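Local coordinates for DUF7790 domain-containing protein (PDB 6ULO) that is of unknown function but carries a DUF7790 domain assigned to the Rossmann clan and probably sits at a membrane through a transmembrane helix, at residues I104-K109 with E130-S135; I255-D260 with R298-M303; P58-L63 with L76-W81; T205-T210 with L241-S246. All coordinates share one frame; numbering follows the deposited sequence. Where two conformers were deposited one is given.

Contact 1. Residues I104-K109 with E130-S135; sequences ILFLQK and ELIQVS
L105 and L131 meet tip to tip between two helices. L105 CD2 stands 4.1 Å from L131 CG, and L105 CG is about as far from L131 CD2. In both leucines CG lies anti to the backbone N, with chi1 of 173° and 172°, which turns the two isobutyl groups toward each other. L131 CD2 also meets two other side chains: it lies 3.8 Å from CG of K109, so the aliphatic start of the lysine chain flanks the pair, and 4.0 Å from CD1 of F106. The F106 ring runs alongside L131, pointing the other way. The far end of the ring, F106 CZ, comes within 4.2 Å of I132 CD1. On the other flank of L105, OG of S135 lies 3.7 Å from CD2, yet its hydroxyl is used within its own segment, donating to L131 O over 2.7 Å from above the carbonyl plane. No hydrogen bond crosses between the segments. Further out, W120 packs edge-to-face with F106, Y146 also touches that ring, and Y142 and K143 touch I132, so helices 113-120 and 139-166 back the contact. With segment axes 11.1 Å apart and inclined at 105°, this is a steep, apolar helix-helix crossing in the helical region beside the Rossmann-like sheet.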
# COMPACT_ATOMS: atom_id res chain seq x y z
N ILE A 104 -12.38 2.35 -3.24
CA ILE A 104 -12.70 1.28 -4.18
C ILE A 104 -14.09 1.47 -4.78
O ILE A 104 -14.29 1.27 -5.99
CB ILE A 104 -12.55 -0.08 -3.46
CG1 ILE A 104 -11.07 -0.30 -3.13
CG2 ILE A 104 -13.14 -1.23 -4.28
CD1 ILE A 104 -10.82 -1.35 -2.06
N LEU A 105 -15.07 1.84 -3.96
CA LEU A 105 -16.41 2.13 -4.48
C LEU A 105 -16.35 3.25 -5.50
O LEU A 105 -16.96 3.15 -6.58
CB LEU A 105 -17.30 2.50 -3.31
CG LEU A 105 -18.71 2.99 -3.63
CD1 LEU A 105 -19.57 1.93 -4.34
CD2 LEU A 105 -19.39 3.48 -2.32
N PHE A 106 -15.59 4.31 -5.20
CA PHE A 106 -15.50 5.43 -6.16
C PHE A 106 -14.82 4.99 -7.45
O PHE A 106 -15.26 5.37 -8.54
CB PHE A 106 -14.74 6.61 -5.57
CG PHE A 106 -15.43 7.32 -4.44
CD1 PHE A 106 -16.74 7.06 -4.08
CD2 PHE A 106 -14.72 8.31 -3.74
CE1 PHE A 106 -17.33 7.76 -3.04
CE2 PHE A 106 -15.30 9.02 -2.71
CZ PHE A 106 -16.63 8.75 -2.36
N LEU A 107 -13.78 4.16 -7.37
CA LEU A 107 -13.15 3.63 -8.58
C LEU A 107 -14.15 2.84 -9.42
O LEU A 107 -14.22 3.02 -10.64
CB LEU A 107 -11.97 2.72 -8.23
CG LEU A 107 -10.73 3.44 -7.70
CD1 LEU A 107 -9.79 2.42 -7.04
CD2 LEU A 107 -10.02 4.17 -8.86
N GLN A 108 -14.91 1.95 -8.78
CA GLN A 108 -15.90 1.16 -9.51
C GLN A 108 -16.87 2.04 -10.29
O GLN A 108 -17.23 1.70 -11.42
CB GLN A 108 -16.68 0.26 -8.54
CG GLN A 108 -15.80 -0.86 -7.98
CD GLN A 108 -16.44 -1.60 -6.85
OE1 GLN A 108 -17.37 -1.08 -6.22
NE2 GLN A 108 -15.96 -2.80 -6.58
N LYS A 109 -17.28 3.17 -9.72
CA LYS A 109 -18.30 3.99 -10.33
C LYS A 109 -17.74 5.07 -11.24
O LYS A 109 -18.51 5.72 -11.94
CB LYS A 109 -19.15 4.64 -9.24
CG LYS A 109 -19.92 3.61 -8.41
CD LYS A 109 -20.84 2.78 -9.25
CE LYS A 109 -21.67 1.88 -8.34
NZ LYS A 109 -22.65 1.11 -9.10
N GLU A 130 -24.20 10.74 -1.68
CA GLU A 130 -25.37 9.99 -2.11
C GLU A 130 -25.02 8.57 -2.55
O GLU A 130 -25.76 7.62 -2.27
CB GLU A 130 -26.03 10.74 -3.27
CG GLU A 130 -26.72 12.07 -2.89
CD GLU A 130 -27.10 12.98 -4.08
OE1 GLU A 130 -26.80 12.66 -5.26
OE2 GLU A 130 -27.73 14.04 -3.83
N LEU A 131 -23.87 8.40 -3.20
CA LEU A 131 -23.43 7.07 -3.60
C LEU A 131 -23.13 6.22 -2.37
O LEU A 131 -23.54 5.05 -2.29
CB LEU A 131 -22.19 7.18 -4.47
CG LEU A 131 -21.48 5.88 -4.84
CD1 LEU A 131 -22.43 4.97 -5.58
CD2 LEU A 131 -20.25 6.19 -5.69
N ILE A 132 -22.45 6.80 -1.37
CA ILE A 132 -22.23 6.07 -0.13
C ILE A 132 -23.57 5.69 0.50
O ILE A 132 -23.74 4.56 0.98
CB ILE A 132 -21.35 6.87 0.85
CG1 ILE A 132 -19.92 6.93 0.31
CG2 ILE A 132 -21.39 6.25 2.25
CD1 ILE A 132 -19.04 7.99 0.98
N GLN A 133 -24.53 6.62 0.51
CA GLN A 133 -25.82 6.38 1.14
C GLN A 133 -26.50 5.13 0.60
O GLN A 133 -27.11 4.36 1.36
CB GLN A 133 -26.73 7.60 0.95
CG GLN A 133 -28.09 7.47 1.62
CD GLN A 133 -28.00 7.46 3.14
OE1 GLN A 133 -27.08 8.04 3.70
NE2 GLN A 133 -28.96 6.84 3.80
N VAL A 134 -26.44 4.91 -0.72
CA VAL A 134 -27.13 3.77 -1.33
C VAL A 134 -26.31 2.49 -1.30
O VAL A 134 -26.85 1.43 -1.67
CB VAL A 134 -27.61 4.06 -2.77
CG1 VAL A 134 -28.59 5.21 -2.78
CG2 VAL A 134 -26.45 4.28 -3.72
N SER A 135 -25.04 2.53 -0.89
CA SER A 135 -24.11 1.42 -1.05
C SER A 135 -23.90 0.58 0.20
O SER A 135 -23.22 -0.45 0.12
CB SER A 135 -22.76 1.93 -1.58
OG SER A 135 -22.95 2.52 -2.87

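Contact 2. Residues I255-D260 with R298-M303; sequences ISVRKD and RSLQVM
I255 and M303 approach end to end, the tighter half of the contact. I255 CD1 lies 3.6 Å from M303 CE, while I255 CG2 is 3.7 Å from M303 SD, so both the CG2 and the CD1 branch of the isoleucine abut one side of the thioether. I255 CG1 takes the crowded position between the backbone N and the carbonyl carbon (chi1 62°), which directs CG2 beside the backbone N; CG2 also lies 4.0 Å from S299 OG. The methionine bends at its last torsion, folding CE over the isoleucine terminus. The second half centres on L300, whose two methyls run obliquely across V257: CD2 lies 3.9 Å from V257 CG2, with CD1 almost as close. R258 passes L300 at about a right angle, laying its CG 4.1 Å from L300 CD1. The arginine chain bends at chi2 and chi3 and delivers its guanidinium side-on to D260, NE to OD1 and NH2 to OD2, both 2.9 Å. Both bonds are nearly straight (168° and 172°), lie in the guanidinium plane and use syn lone pairs. Helix 299-306 thus packs on the end of strand 249-255 and the loop after it, M303 also touching strands 277-282 and 315-318. The chemistry is divided: the segments meet mainly through alkyl and thioether surfaces, with no hydrogen bond between them, while the arginine's fork with D260 probably steadies its bent chain.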
# COMPACT_ATOMS: atom_id res chain seq x y z
N ILE A 255 12.45 5.60 5.25
CA ILE A 255 12.99 5.97 6.56
C ILE A 255 13.14 7.48 6.63
O ILE A 255 13.09 8.19 5.63
CB ILE A 255 14.32 5.28 6.92
CG1 ILE A 255 15.43 5.66 5.93
CG2 ILE A 255 14.10 3.74 7.16
CD1 ILE A 255 16.84 5.37 6.50
N SER A 256 13.36 7.96 7.86
CA SER A 256 13.46 9.40 8.07
C SER A 256 14.53 9.77 9.08
O SER A 256 14.52 10.90 9.57
CB SER A 256 12.08 9.96 8.48
OG SER A 256 11.63 9.38 9.70
N VAL A 257 15.42 8.85 9.41
CA VAL A 257 16.48 9.07 10.38
C VAL A 257 17.81 8.87 9.68
O VAL A 257 17.89 8.32 8.58
CB VAL A 257 16.35 8.13 11.60
CG1 VAL A 257 15.03 8.33 12.29
CG2 VAL A 257 16.50 6.70 11.16
N ARG A 258 18.88 9.31 10.35
CA ARG A 258 20.25 9.22 9.83
C ARG A 258 20.34 9.74 8.40
O ARG A 258 20.85 9.08 7.50
CB ARG A 258 20.82 7.80 9.95
CG ARG A 258 21.07 7.34 11.39
CD ARG A 258 22.09 8.23 12.12
NE ARG A 258 23.38 8.36 11.43
CZ ARG A 258 24.40 7.51 11.58
NH1 ARG A 258 24.25 6.42 12.32
NH2 ARG A 258 25.55 7.72 10.95
N LYS A 259 19.86 10.97 8.21
CA LYS A 259 19.91 11.54 6.86
C LYS A 259 21.35 11.79 6.39
O LYS A 259 21.55 11.97 5.18
CB LYS A 259 19.08 12.81 6.83
CG LYS A 259 19.73 13.97 7.52
CD LYS A 259 18.70 15.03 7.90
CE LYS A 259 18.09 15.72 6.70
NZ LYS A 259 17.68 17.15 7.02
N ASP A 260 22.34 11.78 7.30
CA ASP A 260 23.74 11.81 6.87
C ASP A 260 24.08 10.59 6.03
O ASP A 260 24.83 10.68 5.05
CB ASP A 260 24.69 11.94 8.07
CG ASP A 260 24.57 10.76 9.04
OD1 ASP A 260 23.43 10.47 9.50
OD2 ASP A 260 25.61 10.12 9.31
N ARG A 298 16.24 -3.52 13.55
CA ARG A 298 15.27 -2.57 13.03
C ARG A 298 15.63 -2.28 11.59
O ARG A 298 16.76 -2.53 11.16
CB ARG A 298 15.35 -1.24 13.80
CG ARG A 298 14.74 -1.28 15.19
CD ARG A 298 15.17 -0.07 16.04
NE ARG A 298 14.60 -0.11 17.38
CZ ARG A 298 13.41 0.37 17.73
NH1 ARG A 298 12.63 0.97 16.83
NH2 ARG A 298 13.00 0.28 18.98
N SER A 299 14.68 -1.70 10.83
CA SER A 299 14.96 -1.40 9.42
C SER A 299 16.20 -0.52 9.25
O SER A 299 16.95 -0.69 8.28
CB SER A 299 13.74 -0.77 8.73
OG SER A 299 13.39 0.46 9.32
N LEU A 300 16.45 0.42 10.17
CA LEU A 300 17.62 1.29 10.02
C LEU A 300 18.90 0.45 10.00
O LEU A 300 19.77 0.63 9.13
CB LEU A 300 17.66 2.31 11.16
CG LEU A 300 18.95 3.15 11.25
CD1 LEU A 300 19.17 4.02 9.99
CD2 LEU A 300 18.92 4.00 12.52
N GLN A 301 19.01 -0.49 10.93
CA GLN A 301 20.20 -1.33 10.98
C GLN A 301 20.32 -2.22 9.75
O GLN A 301 21.42 -2.42 9.23
CB GLN A 301 20.18 -2.16 12.26
CG GLN A 301 21.38 -3.11 12.36
CD GLN A 301 21.40 -3.92 13.64
OE1 GLN A 301 20.52 -3.80 14.49
NE2 GLN A 301 22.41 -4.76 13.78
N VAL A 302 19.20 -2.75 9.26
CA VAL A 302 19.21 -3.49 7.99
C VAL A 302 19.82 -2.65 6.88
O VAL A 302 20.63 -3.13 6.07
CB VAL A 302 17.77 -3.94 7.66
CG1 VAL A 302 17.68 -4.54 6.25
CG2 VAL A 302 17.27 -4.94 8.71
N MET A 303 19.43 -1.38 6.81
CA MET A 303 19.93 -0.49 5.76
C MET A 303 21.39 -0.08 6.00
O MET A 303 22.17 -0.02 5.05
CB MET A 303 19.03 0.73 5.65
CG MET A 303 17.65 0.36 5.12
SD MET A 303 16.51 1.75 5.09
CE MET A 303 17.39 2.86 3.97

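Contact 3. Residues P58-L63 with L76-W81; sequences PHVQNL and LTIAAW
A type II beta turn, V60 to L63, leads from helix 57-60 toward strand 66-69 and docks on the C-terminal part of helix 74-82, the helix that follows this strand in the Rossmann-like fold. The turn is closed by L63 N to V60 O, 3.1 Å. Its third residue, N62, turns its backbone N-H outward to W81 O at 3.0 Å, nearly straight at 165°, arriving tilted from the carbonyl plane. Q61 CA, 3.3 Å from the same oxygen, adds a CA-H...O contact. Beside this polar link V60 makes the apolar one. Its CG2 sits at the edge of the W81 indole, near the ring plane, 4.0 Å from CE3, and touches CG2 of I78 at 4.1 Å. One face of the indole carries T77 O, 3.4 Å above the plane and offset toward the rim, while NE1 is bound to K170 O, which helps to set the ring's orientation. I220 of strand 218-222 packs on both V60 and I78. W81 O lies near the helix end, where backbone carbonyls lack the usual in-helix partners; the turn N-H supplies one from outside, and this polar bond is paired with a separate apolar contact of V60 on W81 and I78.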
# COMPACT_ATOMS: atom_id res chain seq x y z
N PRO A 58 11.63 2.22 -11.54
CA PRO A 58 12.48 1.21 -12.19
C PRO A 58 12.61 -0.06 -11.39
O PRO A 58 12.91 -1.10 -11.97
CB PRO A 58 13.84 1.91 -12.35
CG PRO A 58 13.75 3.20 -11.59
CD PRO A 58 12.32 3.51 -11.32
N HIS A 59 12.39 0.00 -10.07
CA HIS A 59 12.45 -1.18 -9.22
C HIS A 59 11.17 -2.00 -9.25
O HIS A 59 11.23 -3.24 -9.26
CB HIS A 59 12.75 -0.74 -7.79
CG HIS A 59 14.06 -0.05 -7.67
ND1 HIS A 59 15.25 -0.74 -7.69
CD2 HIS A 59 14.38 1.26 -7.59
CE1 HIS A 59 16.25 0.12 -7.62
NE2 HIS A 59 15.75 1.34 -7.56
N VAL A 60 10.01 -1.35 -9.21
CA VAL A 60 8.76 -2.09 -9.09
C VAL A 60 8.06 -2.37 -10.41
O VAL A 60 7.14 -3.20 -10.43
CB VAL A 60 7.79 -1.39 -8.12
CG1 VAL A 60 8.41 -1.22 -6.75
CG2 VAL A 60 7.32 -0.05 -8.68
N GLN A 61 8.42 -1.70 -11.50
CA GLN A 61 7.63 -1.83 -12.72
C GLN A 61 7.56 -3.29 -13.16
O GLN A 61 8.57 -4.02 -13.18
CB GLN A 61 8.18 -0.95 -13.84
CG GLN A 61 9.61 -1.25 -14.25
CD GLN A 61 10.10 -0.25 -15.26
OE1 GLN A 61 9.31 0.54 -15.78
NE2 GLN A 61 11.40 -0.25 -15.53
N ASN A 62 6.34 -3.75 -13.45
CA ASN A 62 6.08 -5.08 -13.99
C ASN A 62 6.44 -6.23 -13.07
O ASN A 62 6.48 -7.36 -13.52
CB ASN A 62 6.75 -5.26 -15.36
CG ASN A 62 6.26 -4.26 -16.34
OD1 ASN A 62 5.07 -3.97 -16.41
ND2 ASN A 62 7.18 -3.69 -17.12
N LEU A 63 6.66 -6.00 -11.76
CA LEU A 63 6.93 -7.14 -10.87
C LEU A 63 5.76 -8.12 -10.78
O LEU A 63 5.97 -9.31 -10.54
CB LEU A 63 7.30 -6.65 -9.48
CG LEU A 63 8.68 -6.08 -9.32
CD1 LEU A 63 8.87 -5.66 -7.88
CD2 LEU A 63 9.74 -7.07 -9.73
N LEU A 76 -2.06 2.03 -4.60
CA LEU A 76 -2.61 1.90 -5.94
C LEU A 76 -1.63 2.44 -6.97
O LEU A 76 -1.47 1.87 -8.06
CB LEU A 76 -3.98 2.58 -6.02
CG LEU A 76 -4.95 2.10 -4.94
CD1 LEU A 76 -6.27 2.81 -5.10
CD2 LEU A 76 -5.20 0.60 -4.96
N THR A 77 -0.92 3.53 -6.64
CA THR A 77 0.13 4.01 -7.53
C THR A 77 1.17 2.92 -7.77
O THR A 77 1.52 2.63 -8.93
CB THR A 77 0.77 5.25 -6.92
OG1 THR A 77 -0.22 6.27 -6.89
CG2 THR A 77 1.97 5.73 -7.74
N ILE A 78 1.68 2.31 -6.70
CA ILE A 78 2.78 1.37 -6.88
C ILE A 78 2.27 0.11 -7.58
O ILE A 78 2.95 -0.45 -8.45
CB ILE A 78 3.42 1.05 -5.52
CG1 ILE A 78 3.95 2.32 -4.85
CG2 ILE A 78 4.50 0.00 -5.67
CD1 ILE A 78 4.41 2.12 -3.38
N ALA A 79 1.07 -0.36 -7.19
CA ALA A 79 0.50 -1.58 -7.79
C ALA A 79 0.24 -1.41 -9.28
O ALA A 79 0.38 -2.37 -10.05
CB ALA A 79 -0.78 -1.97 -7.08
N ALA A 80 -0.17 -0.20 -9.72
CA ALA A 80 -0.36 -0.00 -11.15
C ALA A 80 0.96 -0.10 -11.89
O ALA A 80 1.03 -0.69 -12.98
CB ALA A 80 -1.04 1.35 -11.40
N TRP A 81 2.03 0.49 -11.33
CA TRP A 81 3.35 0.35 -11.95
C TRP A 81 3.77 -1.11 -12.02
O TRP A 81 4.36 -1.56 -13.01
CB TRP A 81 4.37 1.13 -11.13
CG TRP A 81 4.20 2.62 -11.13
CD1 TRP A 81 3.52 3.36 -12.06
CD2 TRP A 81 4.67 3.54 -10.15
NE1 TRP A 81 3.57 4.72 -11.73
CE2 TRP A 81 4.28 4.84 -10.56
CE3 TRP A 81 5.42 3.41 -8.98
CZ2 TRP A 81 4.62 5.98 -9.84
CZ3 TRP A 81 5.72 4.53 -8.23
CH2 TRP A 81 5.36 5.80 -8.68

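Contact 4. Residues T205-T210 with L241-S246; sequences TGIGNT and LNLPVS
N242 ND2 is gripped by two acceptors. It donates to N209 OD1 over 3.0 Å with an angle of 162°, and to water 1 at 3.2 Å. T205 O lies 3.2 Å from N242 ND2 as well. The N209 acceptor stays close to the amide plane of N242, yet the two amides are turned 76° apart, so the donor arrives well above the N209 carbonyl plane instead of on a lone pair. Water 2 bridges the same two residues, donating to both N209 OD1 and N242 OD1; the latter oxygen is also held by K212 NZ, giving both ends of the amide partners. N242 reaches this site because CG is anti to its backbone N (chi1 -171°), which projects the amide toward the helix. Next to it, G208 has no side chain, and the backbones close to 4.3 Å between G208 CA and L243 CA. Here L243 lays CD2 4.0 Å from G208 CA, and P244 brings CD to 3.7 Å from G208 O. L243 continues onto V218 and I221, while the backbone of P244 bonds with V218. The arrangement is a close approach, at G208, of helix 203-214 to the return connection of a beta-alpha-beta crossover, which runs from strand 218-222 through helix 234-241 and short strand 245-246 to the parallel strand 249-255.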
# COMPACT_ATOMS: atom_id res chain seq x y z
N THR A 205 0.08 -13.41 8.75
CA THR A 205 0.30 -14.84 8.57
C THR A 205 -0.78 -15.44 7.69
O THR A 205 -0.50 -16.27 6.81
CB THR A 205 0.36 -15.54 9.92
OG1 THR A 205 1.65 -15.29 10.48
CG2 THR A 205 0.20 -17.07 9.78
N GLY A 206 -2.03 -14.99 7.89
CA GLY A 206 -3.14 -15.50 7.10
C GLY A 206 -3.00 -15.19 5.63
O GLY A 206 -3.41 -16.00 4.79
N ILE A 207 -2.44 -14.02 5.28
CA ILE A 207 -2.23 -13.72 3.86
C ILE A 207 -1.31 -14.76 3.25
O ILE A 207 -1.57 -15.28 2.16
CB ILE A 207 -1.66 -12.30 3.68
CG1 ILE A 207 -2.73 -11.26 3.99
CG2 ILE A 207 -1.12 -12.13 2.27
CD1 ILE A 207 -2.13 -9.83 4.03
N GLY A 208 -0.22 -15.08 3.94
CA GLY A 208 0.69 -16.06 3.40
C GLY A 208 0.03 -17.42 3.24
O GLY A 208 0.23 -18.11 2.23
N ASN A 209 -0.79 -17.82 4.22
CA ASN A 209 -1.46 -19.12 4.11
C ASN A 209 -2.49 -19.12 2.98
O ASN A 209 -2.61 -20.11 2.25
CB ASN A 209 -2.12 -19.48 5.43
CG ASN A 209 -1.10 -19.76 6.50
OD1 ASN A 209 0.04 -20.11 6.22
ND2 ASN A 209 -1.52 -19.63 7.74
N THR A 210 -3.23 -18.02 2.83
CA THR A 210 -4.20 -17.92 1.75
C THR A 210 -3.52 -18.01 0.40
O THR A 210 -3.96 -18.74 -0.49
CB THR A 210 -4.96 -16.60 1.89
OG1 THR A 210 -5.80 -16.65 3.05
CG2 THR A 210 -5.79 -16.33 0.63
N LEU A 241 8.35 -14.55 7.06
CA LEU A 241 8.92 -15.81 6.60
C LEU A 241 7.88 -16.70 5.94
O LEU A 241 8.21 -17.50 5.07
CB LEU A 241 9.59 -16.56 7.77
CG LEU A 241 11.08 -16.23 7.84
CD1 LEU A 241 11.40 -14.75 8.05
CD2 LEU A 241 11.74 -17.10 8.90
N ASN A 242 6.62 -16.58 6.37
CA ASN A 242 5.55 -17.41 5.85
C ASN A 242 5.03 -16.95 4.49
O ASN A 242 4.26 -17.67 3.85
CB ASN A 242 4.40 -17.46 6.87
CG ASN A 242 3.35 -18.46 6.50
OD1 ASN A 242 3.65 -19.66 6.32
ND2 ASN A 242 2.11 -17.99 6.40
N LEU A 243 5.42 -15.77 4.03
CA LEU A 243 4.90 -15.29 2.74
C LEU A 243 5.52 -16.08 1.60
O LEU A 243 6.76 -16.20 1.55
CB LEU A 243 5.21 -13.81 2.53
CG LEU A 243 4.52 -12.82 3.45
CD1 LEU A 243 5.09 -11.42 3.20
CD2 LEU A 243 2.98 -12.83 3.26
N PRO A 244 4.72 -16.59 0.67
CA PRO A 244 5.28 -17.12 -0.59
C PRO A 244 5.70 -15.95 -1.46
O PRO A 244 4.96 -14.97 -1.59
CB PRO A 244 4.10 -17.89 -1.19
CG PRO A 244 2.90 -17.14 -0.70
CD PRO A 244 3.24 -16.62 0.68
N VAL A 245 6.91 -16.02 -2.02
CA VAL A 245 7.48 -14.90 -2.75
C VAL A 245 8.12 -15.37 -4.04
O VAL A 245 8.46 -16.55 -4.20
CB VAL A 245 8.51 -14.11 -1.89
CG1 VAL A 245 7.85 -13.61 -0.63
CG2 VAL A 245 9.70 -15.00 -1.54
N SER A 246 8.23 -14.45 -4.99
CA SER A 246 8.97 -14.64 -6.23
C SER A 246 10.42 -14.22 -6.02
O SER A 246 10.75 -13.49 -5.08
CB SER A 246 8.34 -13.80 -7.36
OG SER A 246 8.37 -12.39 -7.12
O HOH W 1 2.40 -14.88 5.96
O HOH W 2 2.09 -22.13 6.76

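In the fold
From the N terminus the four contacts follow in series; none nests in or crosses another. Contact 3 closes the shortest loop, round strand 66-69. Contact 1 comes next, closing a helical excursion that holds helix 113-120; it touches contact 3 where L107 CD1 packs on L76 CD1 at 4.0 Å. Contact 4 encloses strand 218-222 and helix 234-241, and its nearest atoms lie about 5 Å from contact 3 without touching. Contact 2 closes last, spanning strand 277-282 and helix 283-291. Contacts 1 and 2 lie on opposite sides of the chain's centre, their own centres about 40 Å apart, so the set runs from the peripheral helices across the sheet.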